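Local atomic coordinates of guanine nucleotide exchange protein (Legionella pneumophila, PDB entry 1XSZ), a protein that probably acts as a guanine nucleotide exchange factor for ADP-ribosylation factor, with a Sec7 domain and a C-terminal capping domain. Residues E58-G61 with D62-S66. Numbering follows the deposited sequence.
Sequences EAVG and DYLSS
With chi1 at 64°, S65 sets OG between its own backbone N and carbonyl carbon, which puts the hydroxyl within hydrogen-bonding distance of G61 O; V60 carries CG1 anti to its backbone N, which lays it alongside L64 CD1. Both contacts lie at the C-terminal end of helix 57-64, a short helix of the all-helical Sec7 domain. Here the i to i+4 pattern runs from D62 N on E58 O to L64 N on V60 O, the latter nearly straight at 172°. G61 O is gripped twice: S65 N binds it at 3.1 Å and S65 OG at 2.8 Å, reaching it from opposite faces of the carbonyl plane. On the apolar side V60 and L64 lie side by side, V60 CG1 3.8 Å from L64 CD1, and both pack on F48 of helix 40-50. The polar ends of E58 and D62 turn outward from this turn to salt bridges with K325 and K108, while Y63 OH bonds E70. S65 is the first residue to leave helical backbone angles, and the next serine makes the same i+4 to i side-chain bond: S66 OG donates to D62 O at 2.7 Å, tilted 30° from the carbonyl plane.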
loop_
_atom_site.group_PDB
_atom_site.type_symbol
_atom_site.label_atom_id
_atom_site.label_comp_id
_atom_site.label_asym_id
_atom_site.label_seq_id
_atom_site.Cartn_x
_atom_site.Cartn_y
_atom_site.Cartn_z
ATOM N N GLU A 58 -0.623 -11.971 -2.263
ATOM C CA GLU A 58 0.111 -10.761 -1.923
ATOM C C GLU A 58 0.259 -9.983 -3.226
ATOM O O GLU A 58 0.069 -8.768 -3.262
ATOM C CB GLU A 58 1.486 -11.093 -1.328
ATOM C CG GLU A 58 1.409 -11.963 -0.082
ATOM C CD GLU A 58 2.642 -11.853 0.796
ATOM O OE1 GLU A 58 3.733 -11.566 0.261
ATOM O OE2 GLU A 58 2.518 -12.066 2.018
ATOM N N ALA A 59 0.576 -10.701 -4.303
ATOM C CA ALA A 59 0.737 -10.093 -5.619
ATOM C C ALA A 59 -0.594 -9.571 -6.158
ATOM O O ALA A 59 -0.632 -8.534 -6.811
ATOM C CB ALA A 59 1.340 -11.102 -6.597
ATOM N N VAL A 60 -1.678 -10.291 -5.887
ATOM C CA VAL A 60 -2.997 -9.853 -6.334
ATOM C C VAL A 60 -3.340 -8.541 -5.627
ATOM O O VAL A 60 -3.784 -7.572 -6.251
ATOM C CB VAL A 60 -4.072 -10.909 -6.002
ATOM C CG1 VAL A 60 -5.462 -10.332 -6.219
ATOM C CG2 VAL A 60 -3.883 -12.126 -6.891
ATOM N N GLY A 61 -3.127 -8.519 -4.315
ATOM C CA GLY A 61 -3.407 -7.326 -3.540
ATOM C C GLY A 61 -2.542 -6.160 -3.980
ATOM O O GLY A 61 -2.995 -5.016 -4.016
ATOM N N ASP A 62 -1.293 -6.447 -4.332
ATOM C CA ASP A 62 -0.396 -5.391 -4.763
ATOM C C ASP A 62 -0.826 -4.808 -6.101
ATOM O O ASP A 62 -0.799 -3.592 -6.303
ATOM C CB ASP A 62 1.032 -5.913 -4.869
ATOM C CG ASP A 62 2.035 -4.806 -4.778
ATOM O OD1 ASP A 62 2.171 -4.250 -3.671
ATOM O OD2 ASP A 62 2.663 -4.480 -5.806
ATOM N N TYR A 63 -1.224 -5.677 -7.020
ATOM C CA TYR A 63 -1.680 -5.228 -8.326
ATOM C C TYR A 63 -2.937 -4.366 -8.173
ATOM O O TYR A 63 -3.023 -3.258 -8.707
ATOM C CB TYR A 63 -2.006 -6.428 -9.217
ATOM C CG TYR A 63 -2.477 -6.030 -10.597
ATOM C CD1 TYR A 63 -1.568 -5.857 -11.643
ATOM C CD2 TYR A 63 -3.825 -5.772 -10.842
ATOM C CE1 TYR A 63 -1.993 -5.434 -12.900
ATOM C CE2 TYR A 63 -4.258 -5.345 -12.091
ATOM C CZ TYR A 63 -3.339 -5.179 -13.113
ATOM O OH TYR A 63 -3.772 -4.756 -14.347
ATOM N N LEU A 64 -3.912 -4.880 -7.434
ATOM C CA LEU A 64 -5.170 -4.169 -7.237
ATOM C C LEU A 64 -5.032 -2.805 -6.577
ATOM O O LEU A 64 -5.801 -1.893 -6.875
ATOM C CB LEU A 64 -6.134 -5.027 -6.414
ATOM C CG LEU A 64 -6.703 -6.257 -7.131
ATOM C CD1 LEU A 64 -7.446 -7.135 -6.142
ATOM C CD2 LEU A 64 -7.640 -5.808 -8.257
ATOM N N SER A 65 -4.054 -2.660 -5.688
ATOM C CA SER A 65 -3.871 -1.407 -4.964
ATOM C C SER A 65 -2.870 -0.430 -5.571
ATOM O O SER A 65 -2.580 0.604 -4.967
ATOM C CB SER A 65 -3.470 -1.701 -3.515
ATOM O OG SER A 65 -2.207 -2.352 -3.461
ATOM N N SER A 66 -2.358 -0.745 -6.755
ATOM C CA SER A 66 -1.386 0.116 -7.422
ATOM C C SER A 66 -2.045 1.348 -8.030
ATOM O O SER A 66 -3.235 1.339 -8.336
ATOM C CB SER A 66 -0.625 -0.680 -8.480
ATOM O OG SER A 66 0.237 -1.613 -7.849
#